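Local structure of endolysin B (Mycobacterium phage D29, 3HC7) at residues Gly184-Lys189 and Val201-Glu206; Ser191-Ile194 and Ser199-Ala202; Arg35-Gly40 and Glu65-Ala70; Ala58-Gln63 and Gly89-His94. The protein hydrolyses the mycolic acid ester linkage to the arabinogalactan-peptidoglycan of the mycobacterial cell wall, helping the phage to lyse its host. All coordinates share one frame; numbering follows the deposited sequence.

Interaction 1 of 4, residues Gly184-Lys189 and Val201-Glu206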
loop_
_atom_site.group_PDB
_atom_site.type_symbol
_atom_site.label_atom_id
_atom_site.label_comp_id
_atom_site.label_asym_id
_atom_site.label_seq_id
_atom_site.Cartn_x
_atom_site.Cartn_y
_atom_site.Cartn_z
ATOM N N GLY A 184 -15.530 -4.966 2.948
ATOM C CA GLY A 184 -14.311 -4.171 2.950
ATOM C C GLY A 184 -13.483 -4.330 1.683
ATOM O O GLY A 184 -13.022 -3.336 1.100
ATOM N N ARG A 185 -13.274 -5.569 1.243
ATOM C CA ARG A 185 -12.526 -5.780 -0.004
ATOM C C ARG A 185 -13.291 -5.175 -1.166
ATOM O O ARG A 185 -12.710 -4.575 -2.054
ATOM C CB ARG A 185 -12.277 -7.265 -0.282
ATOM C CG ARG A 185 -10.908 -7.749 0.117
ATOM C CD ARG A 185 -10.592 -9.108 -0.488
ATOM N NE ARG A 185 -11.613 -10.090 -0.180
ATOM C CZ ARG A 185 -11.578 -10.892 0.876
ATOM N NH1 ARG A 185 -10.574 -10.824 1.735
ATOM N NH2 ARG A 185 -12.552 -11.762 1.071
ATOM N N ILE A 186 -14.613 -5.320 -1.154
ATOM C CA ILE A 186 -15.415 -4.756 -2.228
ATOM C C ILE A 186 -15.189 -3.246 -2.353
ATOM O O ILE A 186 -14.954 -2.729 -3.452
ATOM C CB ILE A 186 -16.898 -5.075 -2.020
ATOM C CG1 ILE A 186 -17.155 -6.519 -2.462
ATOM C CG2 ILE A 186 -17.776 -4.096 -2.795
ATOM C CD1 ILE A 186 -18.490 -7.060 -2.048
ATOM N N VAL A 187 -15.254 -2.554 -1.219
ATOM C CA VAL A 187 -15.065 -1.105 -1.175
ATOM C C VAL A 187 -13.699 -0.687 -1.734
ATOM O O VAL A 187 -13.583 0.244 -2.540
ATOM C CB VAL A 187 -15.263 -0.566 0.267
ATOM C CG1 VAL A 187 -14.670 0.811 0.418
ATOM C CG2 VAL A 187 -16.728 -0.527 0.590
ATOM N N MET A 188 -12.663 -1.397 -1.329
ATOM C CA MET A 188 -11.326 -1.087 -1.814
ATOM C C MET A 188 -11.109 -1.339 -3.317
ATOM O O MET A 188 -10.314 -0.638 -3.950
ATOM C CB MET A 188 -10.287 -1.825 -0.992
ATOM C CG MET A 188 -10.126 -1.269 0.408
ATOM S SD MET A 188 -8.961 -2.257 1.352
ATOM C CE MET A 188 -7.745 -2.601 0.094
ATOM N N LYS A 189 -11.811 -2.319 -3.889
ATOM C CA LYS A 189 -11.633 -2.661 -5.311
ATOM C C LYS A 189 -12.615 -1.985 -6.278
ATOM O O LYS A 189 -12.439 -2.047 -7.495
ATOM C CB LYS A 189 -11.737 -4.179 -5.493
ATOM C CG LYS A 189 -10.674 -4.960 -4.750
ATOM C CD LYS A 189 -11.122 -6.387 -4.505
ATOM C CE LYS A 189 -11.393 -7.135 -5.802
ATOM N NZ LYS A 189 -11.740 -8.562 -5.526
ATOM N N VAL A 201 -22.317 -2.004 -5.938
ATOM C CA VAL A 201 -23.616 -2.671 -6.059
ATOM C C VAL A 201 -23.544 -3.957 -6.895
ATOM O O VAL A 201 -24.167 -4.964 -6.554
ATOM C CB VAL A 201 -24.711 -1.731 -6.607
ATOM C CG1 VAL A 201 -25.939 -2.525 -7.039
ATOM C CG2 VAL A 201 -25.098 -0.686 -5.567
ATOM N N ALA A 202 -22.778 -3.928 -7.981
ATOM C CA ALA A 202 -22.589 -5.128 -8.803
ATOM C C ALA A 202 -21.916 -6.221 -7.978
ATOM O O ALA A 202 -22.330 -7.380 -7.992
ATOM C CB ALA A 202 -21.753 -4.809 -10.021
ATOM N N GLN A 203 -20.870 -5.836 -7.257
ATOM C CA GLN A 203 -20.151 -6.758 -6.394
ATOM C C GLN A 203 -21.003 -7.304 -5.253
ATOM O O GLN A 203 -20.866 -8.476 -4.884
ATOM C CB GLN A 203 -18.868 -6.114 -5.867
ATOM C CG GLN A 203 -17.853 -5.797 -6.969
ATOM C CD GLN A 203 -16.528 -5.286 -6.423
ATOM O OE1 GLN A 203 -15.748 -6.039 -5.841
ATOM N NE2 GLN A 203 -16.267 -4.001 -6.620
ATOM N N LEU A 204 -21.879 -6.467 -4.692
ATOM C CA LEU A 204 -22.758 -6.922 -3.624
ATOM C C LEU A 204 -23.668 -8.033 -4.128
ATOM O O LEU A 204 -23.935 -9.007 -3.421
ATOM C CB LEU A 204 -23.588 -5.764 -3.048
ATOM C CG LEU A 204 -22.823 -4.794 -2.139
ATOM C CD1 LEU A 204 -23.745 -3.668 -1.651
ATOM C CD2 LEU A 204 -22.208 -5.552 -0.961
ATOM N N ILE A 205 -24.138 -7.884 -5.360
ATOM C CA ILE A 205 -25.032 -8.872 -5.951
ATOM C C ILE A 205 -24.312 -10.203 -6.118
ATOM O O ILE A 205 -24.840 -11.252 -5.761
ATOM C CB ILE A 205 -25.588 -8.385 -7.301
ATOM C CG1 ILE A 205 -26.704 -7.366 -7.050
ATOM C CG2 ILE A 205 -26.130 -9.560 -8.115
ATOM C CD1 ILE A 205 -26.920 -6.405 -8.203
ATOM N N GLU A 206 -23.101 -10.150 -6.649
ATOM C CA GLU A 206 -22.294 -11.353 -6.800
ATOM C C GLU A 206 -22.020 -12.002 -5.435
ATOM O O GLU A 206 -22.109 -13.230 -5.292
ATOM C CB GLU A 206 -20.993 -11.033 -7.532
ATOM C CG GLU A 206 -20.298 -12.258 -8.106
#
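Ile186 and Gln203 lie alongside each other, pointing opposite ways, and this pair makes the tight half of the contact. Both branches of Ile186 press on the same methylene: CG1 and CG2 each lie 3.8 Å from Gln203 CB. CG1 also touches the amide oxygen, at 3.7 Å from Gln203 OE1. The glutamine chain runs extended beyond CG (chi2 -174°), which carries the amide along the isoleucine towards the C-terminal end of helix 179-189. Its NE2 is hydrogen-bonded to Asp198 O, in the loop just ahead of helix 200-207, so the flat group is held from its own side while its aliphatic part does the packing. Leu204 adds a looser apolar touch, its CD2 4.2 Å from Ile186 CD1. The solvent side is thinner still: Lys189 offers its CB at 4.4 Å from Gln203 OE1, and its amine makes a long, weak ion pair with Glu145. The two short helical segments run roughly antiparallel, at 148°, with axes 10.0 Å apart, in an all-helical region beyond the central sheet. Helix 212-230 packs against both, taking Val187 on Ile223 and Leu226, and Leu204 on Ile212 and Ile216.

Interaction 2 of 4, residues Ser191-Ile194 and Ser199-Ala202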
loop_
_atom_site.group_PDB
_atom_site.type_symbol
_atom_site.label_atom_id
_atom_site.label_comp_id
_atom_site.label_asym_id
_atom_site.label_seq_id
_atom_site.Cartn_x
_atom_site.Cartn_y
_atom_site.Cartn_z
ATOM N N SER A 191 -14.980 0.456 -8.605
ATOM C CA SER A 191 -14.787 1.610 -9.481
ATOM C C SER A 191 -15.652 2.791 -9.033
ATOM O O SER A 191 -15.428 3.928 -9.445
ATOM C CB SER A 191 -15.139 1.238 -10.921
ATOM O OG SER A 191 -16.467 0.748 -11.004
ATOM N N GLY A 192 -16.635 2.501 -8.188
ATOM C CA GLY A 192 -17.632 3.464 -7.718
ATOM C C GLY A 192 -18.750 2.687 -7.033
ATOM O O GLY A 192 -18.718 1.456 -7.018
ATOM N N PHE A 193 -19.743 3.375 -6.473
ATOM C CA PHE A 193 -20.790 2.692 -5.723
ATOM C C PHE A 193 -21.811 2.061 -6.666
ATOM O O PHE A 193 -22.238 0.925 -6.469
ATOM C CB PHE A 193 -21.509 3.667 -4.777
ATOM C CG PHE A 193 -22.013 3.021 -3.527
ATOM C CD1 PHE A 193 -21.209 2.938 -2.403
ATOM C CD2 PHE A 193 -23.285 2.469 -3.477
ATOM C CE1 PHE A 193 -21.674 2.323 -1.233
ATOM C CE2 PHE A 193 -23.749 1.860 -2.325
ATOM C CZ PHE A 193 -22.938 1.783 -1.200
ATOM N N ILE A 194 -22.196 2.828 -7.683
ATOM C CA ILE A 194 -23.171 2.412 -8.683
ATOM C C ILE A 194 -22.586 2.727 -10.051
ATOM O O ILE A 194 -22.026 3.807 -10.266
ATOM C CB ILE A 194 -24.487 3.217 -8.567
ATOM C CG1 ILE A 194 -24.817 3.534 -7.113
ATOM C CG2 ILE A 194 -25.640 2.472 -9.214
ATOM C CD1 ILE A 194 -26.102 4.356 -6.942
ATOM N N SER A 199 -18.793 -1.988 -9.861
ATOM C CA SER A 199 -19.353 -1.137 -8.799
ATOM C C SER A 199 -19.563 -1.891 -7.484
ATOM O O SER A 199 -19.614 -3.133 -7.456
ATOM C CB SER A 199 -20.658 -0.473 -9.240
ATOM O OG SER A 199 -21.666 -1.438 -9.465
ATOM N N VAL A 200 -19.689 -1.142 -6.389
ATOM C CA VAL A 200 -20.038 -1.754 -5.113
ATOM C C VAL A 200 -21.311 -2.579 -5.281
ATOM O O VAL A 200 -21.373 -3.727 -4.831
ATOM C CB VAL A 200 -20.223 -0.709 -4.001
ATOM C CG1 VAL A 200 -20.845 -1.351 -2.745
ATOM C CG2 VAL A 200 -18.884 -0.045 -3.673
ATOM N N VAL A 201 -22.317 -2.004 -5.938
ATOM C CA VAL A 201 -23.616 -2.671 -6.059
ATOM C C VAL A 201 -23.544 -3.957 -6.895
ATOM O O VAL A 201 -24.167 -4.964 -6.554
ATOM C CB VAL A 201 -24.711 -1.731 -6.607
ATOM C CG1 VAL A 201 -25.939 -2.525 -7.039
ATOM C CG2 VAL A 201 -25.098 -0.686 -5.567
ATOM N N ALA A 202 -22.778 -3.928 -7.981
ATOM C CA ALA A 202 -22.589 -5.128 -8.803
ATOM C C ALA A 202 -21.916 -6.221 -7.978
ATOM O O ALA A 202 -22.330 -7.380 -7.992
ATOM C CB ALA A 202 -21.753 -4.809 -10.021
#
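The Phe193 ring receives Val200 CG1 on one face, the methyl 4.1 Å from the ring centroid and only 13° off the normal, a CH-pi contact. Beside it Val200 CG2 comes to 4.0 Å from Phe193 CD1, while Val201 CG2 meets the ring obliquely, 4.2 Å from Phe193 CD2. With CG1 of Val200 anti to the backbone N (chi1 169°), that methyl is the one over the ring, and CG2 falls beside Phe193 CD1 and Gly192 O. Ile216, Ala219 and Ile223 of helix 212-230 also touch Phe193, wedging the ring between two helices. The backbones are joined by two bonds: Val200 N gives to Gly192 O at 2.8 Å, in the carbonyl plane, and Val201 N gives to Phe193 O at 3.0 Å, nearly in line with the C=O. Ser199 is the N-cap residue, its OG accepting from Ala202 N at 3.1 Å with an N-H...O angle of 160°. The same hydroxyl is hydrogen-bonded to Gly196 O in the turn. The amides of Val200, Val201 and Ala202, which have no carbonyl earlier in their own helix to bind, are thus satisfied by two loop carbonyls and the cap hydroxyl, so this loop caps the N-terminal turn of helix 200-207.

Interaction 3 of 4, residues Arg35-Gly40 and Glu65-Ala70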
loop_
_atom_site.group_PDB
_atom_site.type_symbol
_atom_site.label_atom_id
_atom_site.label_comp_id
_atom_site.label_asym_id
_atom_site.label_seq_id
_atom_site.Cartn_x
_atom_site.Cartn_y
_atom_site.Cartn_z
ATOM N N ARG A 35 18.485 9.843 -3.823
ATOM C CA ARG A 35 17.748 10.845 -4.587
ATOM C C ARG A 35 16.259 10.521 -4.469
ATOM O O ARG A 35 15.879 9.350 -4.458
ATOM C CB ARG A 35 18.174 10.816 -6.052
ATOM C CG ARG A 35 19.611 11.244 -6.273
ATOM C CD ARG A 35 20.286 10.360 -7.298
ATOM N NE ARG A 35 20.119 10.846 -8.662
ATOM C CZ ARG A 35 20.612 10.229 -9.732
ATOM N NH1 ARG A 35 21.289 9.096 -9.593
ATOM N NH2 ARG A 35 20.423 10.739 -10.939
ATOM N N TRP A 36 15.419 11.549 -4.396
ATOM C CA TRP A 36 14.013 11.354 -4.064
ATOM C C TRP A 36 13.038 11.752 -5.172
ATOM O O TRP A 36 13.049 12.893 -5.642
ATOM C CB TRP A 36 13.682 12.106 -2.774
ATOM C CG TRP A 36 12.253 11.993 -2.349
ATOM C CD1 TRP A 36 11.415 10.936 -2.549
ATOM C CD2 TRP A 36 11.506 12.968 -1.617
ATOM N NE1 TRP A 36 10.183 11.200 -2.003
ATOM C CE2 TRP A 36 10.214 12.442 -1.421
ATOM C CE3 TRP A 36 11.801 14.240 -1.117
ATOM C CZ2 TRP A 36 9.217 13.144 -0.742
ATOM C CZ3 TRP A 36 10.814 14.934 -0.444
ATOM C CH2 TRP A 36 9.538 14.387 -0.264
ATOM N N GLN A 37 12.193 10.801 -5.569
ATOM C CA GLN A 37 11.136 11.046 -6.545
ATOM C C GLN A 37 9.757 10.695 -5.988
ATOM O O GLN A 37 9.306 9.555 -6.103
ATOM C CB GLN A 37 11.377 10.239 -7.818
ATOM C CG GLN A 37 10.303 10.449 -8.872
ATOM C CD GLN A 37 10.171 11.912 -9.250
ATOM O OE1 GLN A 37 11.106 12.509 -9.786
ATOM N NE2 GLN A 37 9.014 12.500 -8.965
ATOM N N PRO A 38 9.079 11.679 -5.386
ATOM C CA PRO A 38 7.720 11.471 -4.881
ATOM C C PRO A 38 6.786 11.174 -6.042
ATOM O O PRO A 38 6.950 11.763 -7.111
ATOM C CB PRO A 38 7.361 12.827 -4.263
ATOM C CG PRO A 38 8.642 13.527 -4.068
ATOM C CD PRO A 38 9.551 13.050 -5.151
ATOM N N ILE A 39 5.829 10.275 -5.844
ATOM C CA ILE A 39 4.909 9.911 -6.916
ATOM C C ILE A 39 3.639 10.769 -6.912
ATOM O O ILE A 39 2.841 10.714 -5.976
ATOM C CB ILE A 39 4.529 8.409 -6.841
ATOM C CG1 ILE A 39 5.782 7.529 -6.957
ATOM C CG2 ILE A 39 3.512 8.056 -7.916
ATOM C CD1 ILE A 39 6.602 7.789 -8.185
ATOM N N GLY A 40 3.453 11.557 -7.968
ATOM C CA GLY A 40 2.262 12.382 -8.115
ATOM C C GLY A 40 1.283 11.821 -9.134
ATOM O O GLY A 40 1.314 10.625 -9.444
ATOM N N GLU A 65 11.109 3.857 -14.698
ATOM C CA GLU A 65 11.732 3.754 -16.009
ATOM C C GLU A 65 12.582 4.977 -16.304
ATOM O O GLU A 65 13.713 4.858 -16.782
ATOM C CB GLU A 65 10.669 3.626 -17.094
ATOM C CG GLU A 65 10.019 2.275 -17.167
ATOM C CD GLU A 65 8.904 2.241 -18.185
ATOM O OE1 GLU A 65 8.491 3.324 -18.653
ATOM O OE2 GLU A 65 8.443 1.130 -18.512
ATOM N N LEU A 66 12.031 6.156 -16.029
ATOM C CA LEU A 66 12.750 7.391 -16.320
ATOM C C LEU A 66 14.079 7.448 -15.578
ATOM O O LEU A 66 15.148 7.401 -16.188
ATOM C CB LEU A 66 11.901 8.610 -15.965
ATOM C CG LEU A 66 10.663 8.829 -16.829
ATOM C CD1 LEU A 66 9.980 10.130 -16.451
ATOM C CD2 LEU A 66 11.045 8.832 -18.296
ATOM N N LYS A 67 14.003 7.555 -14.259
ATOM C CA LYS A 67 15.197 7.711 -13.441
ATOM C C LYS A 67 16.219 6.611 -13.703
ATOM O O LYS A 67 17.409 6.879 -13.846
ATOM C CB LYS A 67 14.816 7.740 -11.962
ATOM C CG LYS A 67 14.376 9.106 -11.461
ATOM C CD LYS A 67 13.367 9.771 -12.384
ATOM C CE LYS A 67 13.072 11.197 -11.931
ATOM N NZ LYS A 67 12.135 11.899 -12.848
ATOM N N LEU A 68 15.748 5.372 -13.780
ATOM C CA LEU A 68 16.646 4.223 -13.887
ATOM C C LEU A 68 17.245 4.020 -15.279
ATOM O O LEU A 68 18.338 3.461 -15.411
ATOM C CB LEU A 68 15.953 2.951 -13.392
ATOM C CG LEU A 68 16.220 2.621 -11.919
ATOM C CD1 LEU A 68 16.225 3.869 -11.056
ATOM C CD2 LEU A 68 15.223 1.614 -11.396
ATOM N N ASP A 69 16.542 4.462 -16.317
ATOM C CA ASP A 69 17.124 4.460 -17.655
ATOM C C ASP A 69 18.183 5.557 -17.765
ATOM O O ASP A 69 19.188 5.401 -18.455
ATOM C CB ASP A 69 16.053 4.645 -18.734
ATOM C CG ASP A 69 15.431 3.333 -19.174
ATOM O OD1 ASP A 69 16.029 2.271 -18.901
ATOM O OD2 ASP A 69 14.347 3.362 -19.798
ATOM N N ALA A 70 17.947 6.665 -17.073
ATOM C CA ALA A 70 18.853 7.798 -17.113
ATOM C C ALA A 70 20.170 7.489 -16.408
ATOM O O ALA A 70 21.225 7.949 -16.835
ATOM C CB ALA A 70 18.192 9.018 -16.496
#
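Gln37 NE2 donates to Pro38 O at 2.9 Å, with an N-H...O angle of 150° and the donor tilted from the carbonyl plane, and this bond fixes the amide that Lys67 approaches. The setting is the outer edge of the alpha/beta sheet of a cutinase-like hydrolase: strand 35-38 is the outermost strand on this side, beside strand 5-9, and helix 50-70 packs over the two. With its NE2 held, Gln37 turns its OE1 to the end of Lys67, where CE lies 3.2 Å from Gln37 OE1. The ammonium NZ of Lys67 is 3.3 Å from the same oxygen. The two side chains meet at about a right angle, and both are bent at chi2: Gln37 (57°) brings its amide back over its own strand, and Lys67 (47°) curls before running straight to NZ. Lys67 also lies against Trp5 of strand 5-9, and Gln37 against Phe7 of that strand and Gln63 of the helix. Charged partners elsewhere hold the surroundings: Arg35 is salt-bridged to Asp71 just beyond the helix, and Asp69 to Arg105. On the opposite side of the strand from Gln37, the Trp36 indole has Pro38 CG over one face, offset toward the rim, while Trp36 NE1 is hydrogen-bonded to Thr8 OG1.

Interaction 4 of 4, residues Ala58-Gln63 and Gly89-His94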
loop_
_atom_site.group_PDB
_atom_site.type_symbol
_atom_site.label_atom_id
_atom_site.label_comp_id
_atom_site.label_asym_id
_atom_site.label_seq_id
_atom_site.Cartn_x
_atom_site.Cartn_y
_atom_site.Cartn_z
ATOM N N ALA A 58 0.481 3.589 -12.415
ATOM C CA ALA A 58 0.964 4.063 -13.706
ATOM C C ALA A 58 2.093 5.072 -13.517
ATOM O O ALA A 58 3.102 5.021 -14.218
ATOM C CB ALA A 58 -0.165 4.661 -14.514
ATOM N N GLU A 59 1.936 5.981 -12.562
ATOM C CA GLU A 59 2.967 6.991 -12.345
ATOM C C GLU A 59 4.252 6.404 -11.762
ATOM O O GLU A 59 5.352 6.834 -12.112
ATOM C CB GLU A 59 2.460 8.123 -11.460
ATOM C CG GLU A 59 3.510 9.213 -11.221
ATOM C CD GLU A 59 3.787 10.062 -12.455
ATOM O OE1 GLU A 59 2.976 10.031 -13.406
ATOM O OE2 GLU A 59 4.816 10.770 -12.474
ATOM N N LEU A 60 4.121 5.423 -10.877
ATOM C CA LEU A 60 5.299 4.815 -10.271
ATOM C C LEU A 60 6.113 4.040 -11.311
ATOM O O LEU A 60 7.347 4.050 -11.295
ATOM C CB LEU A 60 4.906 3.903 -9.105
ATOM C CG LEU A 60 6.103 3.166 -8.497
ATOM C CD1 LEU A 60 7.180 4.158 -8.083
ATOM C CD2 LEU A 60 5.680 2.297 -7.329
ATOM N N ILE A 61 5.417 3.374 -12.224
ATOM C CA ILE A 61 6.088 2.621 -13.273
ATOM C C ILE A 61 6.833 3.590 -14.190
ATOM O O ILE A 61 8.015 3.402 -14.484
ATOM C CB ILE A 61 5.083 1.805 -14.095
ATOM C CG1 ILE A 61 4.551 0.629 -13.271
ATOM C CG2 ILE A 61 5.737 1.298 -15.379
ATOM C CD1 ILE A 61 3.293 0.000 -13.858
ATOM N N LEU A 62 6.125 4.630 -14.622
ATOM C CA LEU A 62 6.682 5.666 -15.487
ATOM C C LEU A 62 7.971 6.246 -14.903
ATOM O O LEU A 62 9.001 6.286 -15.573
ATOM C CB LEU A 62 5.643 6.777 -15.698
ATOM C CG LEU A 62 5.838 7.815 -16.811
ATOM C CD1 LEU A 62 4.731 8.857 -16.793
ATOM C CD2 LEU A 62 7.181 8.500 -16.702
ATOM N N GLN A 63 7.902 6.692 -13.655
ATOM C CA GLN A 63 9.025 7.343 -12.999
ATOM C C GLN A 63 10.221 6.415 -12.834
ATOM O O GLN A 63 11.362 6.826 -13.029
ATOM C CB GLN A 63 8.597 7.892 -11.636
ATOM C CG GLN A 63 7.705 9.117 -11.722
ATOM C CD GLN A 63 8.450 10.324 -12.273
ATOM O OE1 GLN A 63 7.844 11.266 -12.787
ATOM N NE2 GLN A 63 9.774 10.295 -12.167
ATOM N N GLY A 89 3.111 -2.316 -3.940
ATOM C CA GLY A 89 2.927 -3.759 -3.978
ATOM C C GLY A 89 2.504 -4.262 -5.353
ATOM O O GLY A 89 2.971 -5.303 -5.808
ATOM N N GLN A 90 1.633 -3.516 -6.026
ATOM C CA GLN A 90 1.192 -3.902 -7.358
ATOM C C GLN A 90 2.333 -3.829 -8.344
ATOM O O GLN A 90 2.498 -4.719 -9.181
ATOM C CB GLN A 90 0.046 -3.016 -7.828
ATOM C CG GLN A 90 -1.270 -3.366 -7.180
ATOM C CD GLN A 90 -1.848 -4.651 -7.718
ATOM O OE1 GLN A 90 -1.986 -4.817 -8.926
ATOM N NE2 GLN A 90 -2.210 -5.563 -6.822
ATOM N N VAL A 91 3.119 -2.758 -8.246
ATOM C CA VAL A 91 4.248 -2.563 -9.137
ATOM C C VAL A 91 5.255 -3.685 -8.939
ATOM O O VAL A 91 5.711 -4.280 -9.902
ATOM C CB VAL A 91 4.903 -1.172 -8.954
ATOM C CG1 VAL A 91 6.274 -1.132 -9.602
ATOM C CG2 VAL A 91 4.016 -0.100 -9.548
ATOM N N LEU A 92 5.571 -3.992 -7.683
ATOM C CA LEU A 92 6.506 -5.065 -7.372
ATOM C C LEU A 92 6.007 -6.404 -7.897
ATOM O O LEU A 92 6.674 -7.051 -8.705
ATOM C CB LEU A 92 6.733 -5.160 -5.861
ATOM C CG LEU A 92 7.668 -6.252 -5.321
ATOM C CD1 LEU A 92 9.018 -6.280 -6.039
ATOM C CD2 LEU A 92 7.888 -6.052 -3.835
ATOM N N LYS A 93 4.840 -6.830 -7.423
ATOM C CA LYS A 93 4.328 -8.161 -7.751
ATOM C C LYS A 93 4.091 -8.382 -9.243
ATOM O O LYS A 93 4.428 -9.438 -9.785
ATOM C CB LYS A 93 3.037 -8.458 -6.990
ATOM C CG LYS A 93 2.534 -9.882 -7.203
ATOM C CD LYS A 93 1.282 -10.189 -6.391
ATOM C CE LYS A 93 0.693 -11.541 -6.790
ATOM N NZ LYS A 93 -0.406 -11.966 -5.880
ATOM N N HIS A 94 3.514 -7.391 -9.910
ATOM C CA HIS A 94 3.046 -7.609 -11.271
ATOM C C HIS A 94 3.819 -6.885 -12.350
ATOM O O HIS A 94 3.499 -7.045 -13.521
ATOM C CB HIS A 94 1.562 -7.249 -11.399
ATOM C CG HIS A 94 0.665 -8.120 -10.584
ATOM N ND1 HIS A 94 -0.196 -7.616 -9.630
ATOM C CD2 HIS A 94 0.502 -9.466 -10.568
ATOM C CE1 HIS A 94 -0.853 -8.616 -9.066
ATOM N NE2 HIS A 94 -0.447 -9.748 -9.617
#
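Val91 reaches between Leu60 and Ile61 with a single methyl, CG2, which does most of the touching. CG2 lies 3.7 Å from Leu60 CD2 on one side and 3.8 Å from Ile61 CG1 on the other. Leu60 meets the valine at a slant, and its CD2 also comes to 3.9 Å from Val91 CB, so this branch covers the root of the valine as well as its methyl. Ile61 instead lies alongside Val91, pointing the other way. Its CG1 is set anti to the carbonyl carbon (chi1 -72°), which turns that methylene towards the other helix although the CB does not head straight for it. All three side chains are buried, and the contact between them is purely apolar. In this alpha/beta hydrolase-like fold, helices 50-70 and 83-96 precede and follow strand 76-81 in the chain, and the second begins right after the catalytic Ser82. Leu60 carries the contact down to the central sheet, where it touches Phe7 of strand 5-9, and back along helix 83-96 to Val87. Val57 of helix 50-70 extends the packing on Val91, and His95 that on Ile61, so the two helices lie side by side against one face of the parallel sheet.

From the N terminus, strand 35-38 comes first, and interaction 3 closes the loop from it to the end of helix 50-70. Interaction 4 starts inside that loop, at 58-63, and closes later at helix 83-96, so the two cross; they touch where Ile39 and Gly40 meet Glu59 and Leu60. Together they join the sheet edge to two neighbouring helices. Interactions 1 and 2 follow in series, well after both have closed. Interaction 1 spans helices 179-189 and 200-207; interaction 2, a short loop from 191-194 to 199-202, opens after it and ends on the same helix, 200-207, sharing Val201 and Ala202. The centres of interactions 1 and 3 are 34 Å apart, on opposite sides of the chain's centre.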